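Local coordinates for protein putative oxidoreductase molybdopterin-binding subunit (Sulfolobus tokodaii, PDB 4ZOH) that binds molybdenum and pterin cytosine dinucleotide and probably acts as the catalytic subunit of an aldehyde oxidase/xanthine dehydrogenase-family oxidoreductase, at residues N157-A162 against G255-L260; D456-P461 against Q499-K504; M615-L620 against T695-K700. All blocks are in the same frame, centred on the assembly; numbering follows the deposited sequence.

Contact 1: N157-A162 against G255-L260; sequences NQRVIA and GRDKKL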
loop_
_atom_site.group_PDB
_atom_site.type_symbol
_atom_site.label_atom_id
_atom_site.label_comp_id
_atom_site.label_asym_id
_atom_site.label_seq_id
_atom_site.Cartn_x
_atom_site.Cartn_y
_atom_site.Cartn_z
ATOM N N ASN A 157 -6.807 -6.339 44.075
ATOM C CA ASN A 157 -7.295 -6.160 42.737
ATOM C C ASN A 157 -6.184 -6.657 41.868
ATOM O O ASN A 157 -5.145 -5.990 41.717
ATOM C CB ASN A 157 -7.676 -4.682 42.570
ATOM C CG ASN A 157 -8.472 -4.407 41.279
ATOM O OD1 ASN A 157 -7.914 -4.515 40.166
ATOM N ND2 ASN A 157 -9.760 -3.944 41.424
ATOM N N GLN A 158 -6.351 -7.863 41.356
ATOM C CA GLN A 158 -5.223 -8.602 40.805
ATOM C C GLN A 158 -4.779 -8.055 39.446
ATOM O O GLN A 158 -5.516 -7.300 38.789
ATOM C CB GLN A 158 -5.548 -10.098 40.680
ATOM C CG GLN A 158 -6.361 -10.567 39.436
ATOM C CD GLN A 158 -7.846 -10.134 39.358
ATOM O OE1 GLN A 158 -8.282 -9.124 39.902
ATOM N NE2 GLN A 158 -8.624 -10.912 38.599
ATOM N N ARG A 159 -3.584 -8.448 39.007
ATOM C CA ARG A 159 -3.119 -8.086 37.649
ATOM C C ARG A 159 -4.011 -8.754 36.543
ATOM O O ARG A 159 -4.281 -9.924 36.618
ATOM C CB ARG A 159 -1.734 -8.620 37.494
ATOM C CG ARG A 159 -0.950 -7.950 36.391
ATOM C CD ARG A 159 0.536 -8.363 36.564
ATOM N NE ARG A 159 1.432 -7.538 35.762
ATOM C CZ ARG A 159 1.779 -6.300 36.054
ATOM N NH1 ARG A 159 2.570 -5.616 35.212
ATOM N NH2 ARG A 159 1.326 -5.707 37.151
ATOM N N VAL A 160 -4.363 -8.023 35.507
ATOM C CA VAL A 160 -5.028 -8.672 34.348
ATOM C C VAL A 160 -4.298 -8.239 33.062
ATOM O O VAL A 160 -3.422 -7.376 33.128
ATOM C CB VAL A 160 -6.527 -8.238 34.259
ATOM C CG1 VAL A 160 -7.339 -8.778 35.470
ATOM C CG2 VAL A 160 -6.607 -6.727 34.167
ATOM N N ILE A 161 -4.694 -8.807 31.906
ATOM C CA ILE A 161 -4.078 -8.478 30.648
ATOM C C ILE A 161 -5.148 -8.086 29.616
ATOM O O ILE A 161 -6.074 -8.866 29.369
ATOM C CB ILE A 161 -3.273 -9.679 30.159
ATOM C CG1 ILE A 161 -2.193 -10.038 31.217
ATOM C CG2 ILE A 161 -2.601 -9.372 28.802
ATOM C CD1 ILE A 161 -1.585 -11.437 30.988
ATOM N N ALA A 162 -5.011 -6.885 29.052
ATOM C CA ALA A 162 -5.933 -6.297 28.116
ATOM C C ALA A 162 -6.435 -7.272 27.034
ATOM O O ALA A 162 -7.648 -7.373 26.821
ATOM C CB ALA A 162 -5.348 -5.038 27.532
ATOM N N GLY A 255 -2.415 -4.778 33.452
ATOM C CA GLY A 255 -2.998 -3.610 34.135
ATOM C C GLY A 255 -3.496 -3.994 35.504
ATOM O O GLY A 255 -3.336 -5.145 35.908
ATOM N N ARG A 256 -4.122 -3.044 36.208
ATOM C CA ARG A 256 -4.673 -3.283 37.577
ATOM C C ARG A 256 -3.511 -3.526 38.604
ATOM O O ARG A 256 -2.691 -2.644 38.752
ATOM C CB ARG A 256 -5.730 -4.420 37.612
ATOM C CG ARG A 256 -6.933 -4.125 36.710
ATOM C CD ARG A 256 -7.920 -3.032 37.152
ATOM N NE ARG A 256 -9.179 -3.183 36.365
ATOM C CZ ARG A 256 -9.497 -2.497 35.255
ATOM N NH1 ARG A 256 -8.717 -1.507 34.799
ATOM N NH2 ARG A 256 -10.667 -2.715 34.629
ATOM N N ASP A 257 -3.534 -4.646 39.322
ATOM C CA ASP A 257 -2.469 -5.117 40.191
ATOM C C ASP A 257 -2.207 -4.067 41.314
ATOM O O ASP A 257 -1.125 -3.449 41.347
ATOM C CB ASP A 257 -1.168 -5.428 39.368
ATOM C CG ASP A 257 -0.291 -6.414 40.070
ATOM O OD1 ASP A 257 -0.710 -6.772 41.179
ATOM O OD2 ASP A 257 0.784 -6.900 39.576
ATOM N N LYS A 258 -3.229 -3.821 42.143
ATOM C CA LYS A 258 -3.178 -2.936 43.323
ATOM C C LYS A 258 -3.790 -3.583 44.571
ATOM O O LYS A 258 -4.775 -4.303 44.473
ATOM C CB LYS A 258 -3.825 -1.585 43.044
ATOM C CG LYS A 258 -3.293 -0.933 41.803
ATOM C CD LYS A 258 -4.007 0.336 41.499
ATOM C CE LYS A 258 -3.253 1.032 40.375
ATOM N NZ LYS A 258 -3.333 0.139 39.150
ATOM N N LYS A 259 -3.193 -3.315 45.727
ATOM C CA LYS A 259 -3.547 -3.890 47.040
ATOM C C LYS A 259 -3.931 -2.767 48.000
ATOM O O LYS A 259 -3.170 -1.766 48.134
ATOM C CB LYS A 259 -2.310 -4.605 47.613
ATOM C CG LYS A 259 -2.601 -5.643 48.698
ATOM C CD LYS A 259 -1.341 -6.158 49.386
ATOM C CE LYS A 259 -1.051 -7.540 48.916
ATOM N NZ LYS A 259 -0.105 -8.121 49.887
ATOM N N LEU A 260 -5.080 -2.892 48.674
ATOM C CA LEU A 260 -5.426 -1.930 49.750
ATOM C C LEU A 260 -5.472 -2.605 51.118
ATOM O O LEU A 260 -6.265 -3.554 51.314
ATOM C CB LEU A 260 -6.738 -1.194 49.480
ATOM C CG LEU A 260 -7.051 -0.110 50.482
ATOM C CD1 LEU A 260 -6.124 1.084 50.289
ATOM C CD2 LEU A 260 -8.498 0.330 50.274
HETATM O O HOH W 1 -2.505 -6.638 43.271
HETATM O O HOH W 2 -1.927 -9.739 40.806
#

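Contact 2: D456-P461 against Q499-K504; sequences DVLELP and QKLKDK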
loop_
_atom_site.group_PDB
_atom_site.type_symbol
_atom_site.label_atom_id
_atom_site.label_comp_id
_atom_site.label_asym_id
_atom_site.label_seq_id
_atom_site.Cartn_x
_atom_site.Cartn_y
_atom_site.Cartn_z
ATOM N N ASP A 456 -26.638 17.196 12.326
ATOM C CA ASP A 456 -27.558 18.084 13.073
ATOM C C ASP A 456 -27.198 19.546 12.917
ATOM O O ASP A 456 -28.077 20.335 12.562
ATOM C CB ASP A 456 -27.687 17.698 14.562
ATOM C CG ASP A 456 -28.587 16.459 14.783
ATOM O OD1 ASP A 456 -29.047 15.810 13.818
ATOM O OD2 ASP A 456 -28.869 16.116 15.938
ATOM N N VAL A 457 -25.911 19.893 13.113
ATOM C CA VAL A 457 -25.452 21.275 12.942
ATOM C C VAL A 457 -25.687 21.799 11.509
ATOM O O VAL A 457 -26.178 22.904 11.306
ATOM C CB VAL A 457 -23.968 21.469 13.366
ATOM C CG1 VAL A 457 -23.503 22.881 13.113
ATOM C CG2 VAL A 457 -23.753 21.118 14.815
ATOM N N LEU A 458 -25.323 21.023 10.511
ATOM C CA LEU A 458 -25.464 21.479 9.108
ATOM C C LEU A 458 -26.883 21.293 8.544
ATOM O O LEU A 458 -27.214 21.896 7.508
ATOM C CB LEU A 458 -24.392 20.801 8.175
ATOM C CG LEU A 458 -22.972 21.103 8.732
ATOM C CD1 LEU A 458 -21.901 20.142 8.156
ATOM C CD2 LEU A 458 -22.650 22.553 8.475
ATOM N N GLU A 459 -27.687 20.460 9.225
ATOM C CA GLU A 459 -29.067 20.170 8.851
ATOM C C GLU A 459 -29.065 19.408 7.549
ATOM O O GLU A 459 -29.848 19.751 6.654
ATOM C CB GLU A 459 -29.856 21.487 8.700
ATOM C CG GLU A 459 -30.036 22.271 9.989
ATOM C CD GLU A 459 -30.807 23.576 9.803
ATOM O OE1 GLU A 459 -31.346 23.842 8.718
ATOM O OE2 GLU A 459 -30.819 24.386 10.744
ATOM N N LEU A 460 -28.157 18.416 7.419
ATOM C CA LEU A 460 -27.999 17.637 6.167
ATOM C C LEU A 460 -28.244 16.168 6.413
ATOM O O LEU A 460 -28.240 15.744 7.556
ATOM C CB LEU A 460 -26.601 17.841 5.576
ATOM C CG LEU A 460 -26.235 19.288 5.197
ATOM C CD1 LEU A 460 -24.794 19.285 4.673
ATOM C CD2 LEU A 460 -27.156 19.860 4.120
ATOM N N PRO A 461 -28.505 15.385 5.362
ATOM C CA PRO A 461 -28.546 13.938 5.697
ATOM C C PRO A 461 -27.154 13.426 6.242
ATOM O O PRO A 461 -26.094 13.890 5.796
ATOM C CB PRO A 461 -28.957 13.262 4.369
ATOM C CG PRO A 461 -29.128 14.356 3.345
ATOM C CD PRO A 461 -28.651 15.655 3.920
ATOM N N GLN A 499 -20.097 24.242 13.190
ATOM C CA GLN A 499 -20.731 25.560 13.421
ATOM C C GLN A 499 -19.989 26.636 12.590
ATOM O O GLN A 499 -20.644 27.381 11.830
ATOM C CB GLN A 499 -20.798 25.905 14.942
ATOM C CG GLN A 499 -21.571 27.230 15.261
ATOM C CD GLN A 499 -23.004 27.243 14.667
ATOM O OE1 GLN A 499 -23.776 26.285 14.843
ATOM N NE2 GLN A 499 -23.331 28.290 13.911
ATOM N N LYS A 500 -18.638 26.642 12.657
ATOM C CA LYS A 500 -17.802 27.553 11.834
ATOM C C LYS A 500 -18.150 27.414 10.361
ATOM O O LYS A 500 -18.296 28.426 9.667
ATOM C CB LYS A 500 -16.299 27.302 11.992
ATOM C CG LYS A 500 -15.679 27.747 13.306
ATOM C CD LYS A 500 -14.282 28.311 13.020
ATOM C CE LYS A 500 -13.364 28.241 14.228
ATOM N NZ LYS A 500 -12.630 26.948 14.217
ATOM N N LEU A 501 -18.296 26.166 9.896
ATOM C CA LEU A 501 -18.677 25.918 8.513
ATOM C C LEU A 501 -20.050 26.525 8.189
ATOM O O LEU A 501 -20.212 27.140 7.152
ATOM C CB LEU A 501 -18.628 24.412 8.108
ATOM C CG LEU A 501 -19.161 24.193 6.688
ATOM C CD1 LEU A 501 -18.355 24.941 5.605
ATOM C CD2 LEU A 501 -19.291 22.722 6.368
ATOM N N LYS A 502 -21.018 26.314 9.070
ATOM C CA LYS A 502 -22.385 26.815 8.855
ATOM C C LYS A 502 -22.391 28.368 8.813
ATOM O O LYS A 502 -22.976 28.967 7.903
ATOM C CB LYS A 502 -23.281 26.300 9.984
ATOM C CG LYS A 502 -24.782 26.535 9.785
ATOM C CD LYS A 502 -25.516 26.368 11.097
ATOM C CE LYS A 502 -26.971 26.780 10.955
ATOM N NZ LYS A 502 -27.591 26.930 12.301
ATOM N N ASP A 503 -21.722 28.982 9.790
ATOM C CA ASP A 503 -21.523 30.428 9.819
ATOM C C ASP A 503 -20.914 30.960 8.547
ATOM O O ASP A 503 -21.311 32.046 8.071
ATOM C CB ASP A 503 -20.645 30.878 11.000
ATOM C CG ASP A 503 -21.274 30.586 12.331
ATOM O OD1 ASP A 503 -20.529 30.560 13.359
ATOM O OD2 ASP A 503 -22.514 30.342 12.341
ATOM N N LYS A 504 -19.962 30.208 7.988
ATOM C CA LYS A 504 -19.318 30.631 6.735
ATOM C C LYS A 504 -20.251 30.472 5.557
ATOM O O LYS A 504 -20.263 31.323 4.655
ATOM C CB LYS A 504 -17.993 29.909 6.516
ATOM C CG LYS A 504 -16.956 30.689 5.705
ATOM C CD LYS A 504 -15.539 30.351 6.191
ATOM C CE LYS A 504 -15.334 28.830 6.294
ATOM N NZ LYS A 504 -14.873 28.354 7.624
HETATM O O HOH W 3 -28.180 24.147 13.232
#

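Contact 3: M615-L620 against T695-K700; sequences MAQALL and TKMPVK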
loop_
_atom_site.group_PDB
_atom_site.type_symbol
_atom_site.label_atom_id
_atom_site.label_comp_id
_atom_site.label_asym_id
_atom_site.label_seq_id
_atom_site.Cartn_x
_atom_site.Cartn_y
_atom_site.Cartn_z
ATOM N N MET A 615 -16.755 -8.266 34.781
ATOM C CA MET A 615 -17.208 -9.574 35.318
ATOM C C MET A 615 -16.110 -10.612 35.192
ATOM O O MET A 615 -15.910 -11.470 36.075
ATOM C CB MET A 615 -18.456 -10.009 34.535
ATOM C CG MET A 615 -18.807 -11.472 34.742
ATOM S SD MET A 615 -20.201 -12.090 33.743
ATOM C CE MET A 615 -20.999 -10.510 33.487
ATOM N N ALA A 616 -15.434 -10.590 34.039
ATOM C CA ALA A 616 -14.354 -11.560 33.752
ATOM C C ALA A 616 -13.159 -11.371 34.785
ATOM O O ALA A 616 -12.508 -12.359 35.184
ATOM C CB ALA A 616 -13.827 -11.336 32.340
ATOM N N GLN A 617 -12.867 -10.115 35.139
ATOM C CA GLN A 617 -11.835 -9.841 36.184
ATOM C C GLN A 617 -12.251 -10.501 37.539
ATOM O O GLN A 617 -11.425 -11.247 38.173
ATOM C CB GLN A 617 -11.623 -8.315 36.386
ATOM C CG GLN A 617 -10.523 -8.065 37.456
ATOM C CD GLN A 617 -10.086 -6.653 37.732
ATOM O OE1 GLN A 617 -10.665 -5.631 37.276
ATOM N NE2 GLN A 617 -9.031 -6.571 38.548
ATOM N N ALA A 618 -13.518 -10.276 37.938
ATOM C CA ALA A 618 -14.116 -10.915 39.162
ATOM C C ALA A 618 -14.074 -12.432 39.094
ATOM O O ALA A 618 -13.641 -13.112 40.055
ATOM C CB ALA A 618 -15.567 -10.450 39.391
ATOM N N LEU A 619 -14.417 -12.975 37.938
ATOM C CA LEU A 619 -14.691 -14.435 37.874
ATOM C C LEU A 619 -13.703 -15.275 37.110
ATOM O O LEU A 619 -13.711 -16.483 37.288
ATOM C CB LEU A 619 -16.106 -14.721 37.307
ATOM C CG LEU A 619 -17.307 -14.061 37.960
ATOM C CD1 LEU A 619 -18.570 -14.437 37.126
ATOM C CD2 LEU A 619 -17.366 -14.498 39.460
ATOM N N LEU A 620 -12.921 -14.695 36.198
ATOM C CA LEU A 620 -12.131 -15.584 35.303
ATOM C C LEU A 620 -10.664 -15.240 35.260
ATOM O O LEU A 620 -9.835 -16.122 35.414
ATOM C CB LEU A 620 -12.683 -15.583 33.853
ATOM C CG LEU A 620 -14.074 -16.192 33.555
ATOM C CD1 LEU A 620 -14.655 -15.637 32.250
ATOM C CD2 LEU A 620 -13.914 -17.696 33.441
ATOM N N THR A 695 -11.647 -11.549 49.361
ATOM C CA THR A 695 -10.562 -10.557 49.523
ATOM C C THR A 695 -9.713 -10.476 48.261
ATOM O O THR A 695 -8.967 -9.528 48.081
ATOM C CB THR A 695 -9.604 -10.882 50.723
ATOM O OG1 THR A 695 -9.138 -12.219 50.598
ATOM C CG2 THR A 695 -10.288 -10.729 52.087
ATOM N N LYS A 696 -9.832 -11.465 47.383
ATOM C CA LYS A 696 -9.026 -11.479 46.157
ATOM C C LYS A 696 -9.800 -11.994 44.929
ATOM O O LYS A 696 -10.795 -12.684 45.095
ATOM C CB LYS A 696 -7.765 -12.305 46.386
ATOM C CG LYS A 696 -8.019 -13.722 46.835
ATOM C CD LYS A 696 -6.918 -14.677 46.342
ATOM C CE LYS A 696 -6.045 -15.230 47.450
ATOM N NZ LYS A 696 -6.763 -16.188 48.338
ATOM N N MET A 697 -9.313 -11.683 43.723
ATOM C CA MET A 697 -9.925 -12.151 42.481
ATOM C C MET A 697 -8.848 -12.777 41.557
ATOM O O MET A 697 -7.689 -12.480 41.735
ATOM C CB MET A 697 -10.528 -10.971 41.766
ATOM C CG MET A 697 -11.576 -10.239 42.522
ATOM S SD MET A 697 -12.237 -8.795 41.701
ATOM C CE MET A 697 -10.874 -7.552 41.709
ATOM N N PRO A 698 -9.199 -13.560 40.526
ATOM C CA PRO A 698 -10.565 -14.034 40.254
ATOM C C PRO A 698 -11.068 -14.953 41.442
ATOM O O PRO A 698 -10.252 -15.573 42.154
ATOM C CB PRO A 698 -10.360 -14.883 38.953
ATOM C CG PRO A 698 -9.020 -15.545 39.205
ATOM C CD PRO A 698 -8.198 -14.444 39.863
ATOM N N VAL A 699 -12.380 -15.094 41.612
ATOM C CA VAL A 699 -12.879 -16.066 42.574
ATOM C C VAL A 699 -12.614 -17.442 41.989
ATOM O O VAL A 699 -13.126 -17.800 40.939
ATOM C CB VAL A 699 -14.378 -15.829 42.864
ATOM C CG1 VAL A 699 -14.754 -16.417 44.193
ATOM C CG2 VAL A 699 -14.657 -14.360 43.025
ATOM N N LYS A 700 -11.802 -18.237 42.633
ATOM C CA LYS A 700 -11.590 -19.582 42.089
ATOM C C LYS A 700 -12.736 -20.570 42.443
ATOM O O LYS A 700 -13.331 -20.476 43.527
ATOM C CB LYS A 700 -10.275 -20.157 42.618
ATOM C CG LYS A 700 -8.969 -19.477 42.118
ATOM C CD LYS A 700 -7.788 -20.162 42.839
ATOM C CE LYS A 700 -6.566 -20.411 41.974
ATOM N NZ LYS A 700 -5.460 -19.615 42.560
#

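Contact 1: N157-A162 against G255-L260
R159 and D257 both carry CG opposite their own backbone N (chi1 -160° and -156°), and the extended arginine chain then takes NH2 to OD2 at 2.8 Å. This salt bridge runs to the anti lone pair of OD2, with the oxygen tilted from the guanidinium plane; the carboxylate plane stands 68° to that plane. T328 and H254 hold the other guanidinium nitrogens. With a methionine in place of R159, D257 would probably lose its charge mate, while T328 and H254 would lose a donor. The second carboxylate oxygen accepts two waters: one continues to N157 O, the other takes the N-H of R159, 2.8 Å from R159 N. On the sheet face of N157 and V160, V160 CG2 packs 3.7 Å from R256 CG, and N157 OD1 lies 3.4 Å from R256 CD while accepting its bond from Q617. Paired bonds flank this middle: N157 N to K258 O at 2.9 Å, and G255 N to V160 O at 2.8 Å. D257 and K258 both oppose N157, a G1 beta bulge in the antiparallel pair of strands 149-161 and 254-266, whose R256 side chain lies about 8 Å from the molybdenum.

Contact 2: D456-P461 against Q499-K504
V457 and L458, the last helical residues of helix 446-458, lie beside Q499 and K502 of helix 486-512, with L458 CA and K502 CA 6.2 Å apart. The first helix ends here in a Schellman motif: E459 is its C-prime residue, with a positive phi of 67°, and turns the chain out of the helix directly after L458. The first helix thus presents its final turn to the second.

The apolar centre is made by two leucines. L501 CD2 lies against both methyls of L458, nearest CD2 at 4.0 Å, the two side chains standing nearly perpendicular to each other. Both side chains also rest on I425 of strand 420-427, which places the helix pair against one side of that sheet. L458 CD2 additionally reaches K502 CB at 4.1 Å, the two side chains passing antiparallel. Further along, V457 CG1 lies 3.7 Å from Q499 N, and the glutamine chain, bent at chi2 (55°), brings its OE1 back to the same methyl group.

K502 covers the more polar margin. With CG anti to the backbone N (chi1 -170°) and the chain extended beyond it, its methylenes run alongside the end of the first helix, where K502 CD sits 3.5 Å from V457 O. The ammonium group comes near the E459 carboxylate, but K502 NZ and E459 OE2 remain 4.4 Å apart, beyond a salt bridge, and the attraction is probably modest; the other carboxylate oxygen of E459 accepts the backbone N-H of E524. The polar join across the margin is indirect, through a water: it donates to V457 O and accepts from K502 NZ, each atom 3.0 Å from the water oxygen.

Contact 3: M615-L620 against T695-K700
A618 O is gripped by the loop opposite it: V699 N donates to it at 2.8 Å with an N-H...O angle of 159°, the donor lying nearly in line with the C=O bond, and P698 CA adds a CA-H...O contact at 3.2 Å. The carbonyl belongs to the last turn of helix 600-619, so the loop that follows helix 673-688 meets the C-terminal end of the helix and supplies a backbone donor there. The M697-P698 peptide bond is cis, which probably helps M697 and V699, on either side of the proline in sequence, both reach the helix end.

V699 follows its N-H with a methyl group, V699 CG2 standing 3.4 Å from A618 O. Across this contact the oxygen thus takes one N-H bond, with P698 CA and V699 CG2 also close to it. P698 lies further toward the helix exit: its CB is 3.7 Å from L620 C, packing against the backbone where the chain leaves helical geometry.

M697 fills the other side of the contact. Its sulfur approaches the helix backbone, SD lying 3.8 Å from A618 CA, while I683 of helix 673-688 is a common neighbour of A618, M697 and V699. A bend at the end of the methionine chain (chi3 -70°) turns the methyl group toward Q617. The Q617 chain is extended, with CG anti to the backbone N (chi1 -179°), and carries its amide out to strands 149-161 and 254-266. There its OE1 accepts from R256 NE and its NE2 donates to N157 OD1, so both ends of the buried amide are satisfied and its rotation is fixed. Against the nitrogen end of this amide rests the methionine methyl, with M697 CE 3.8 Å from Q617 NE2.

Contacts 1 and 3 are buried neighbours with centres 11 Å apart, and they bond directly: the side chain of Q158 gives its NE2 to Q617 O, 2.9 Å away, so strand 149-161, outermost in its sheet within this chain, and the end of helix 600-619 are joined by side-chain-to-backbone bonding. Contact 2 lies on the other side of the chain's centre, about 45 Å from contact 1 and 49 Å from contact 3 between centres, and is only partly buried. Chemistry follows place. Strand pairing and a salt bridge carry contact 1, a single backbone bond with methionine and proline packing carries contact 3, and contact 2 relies on aliphatic contacts and a water at a helix end.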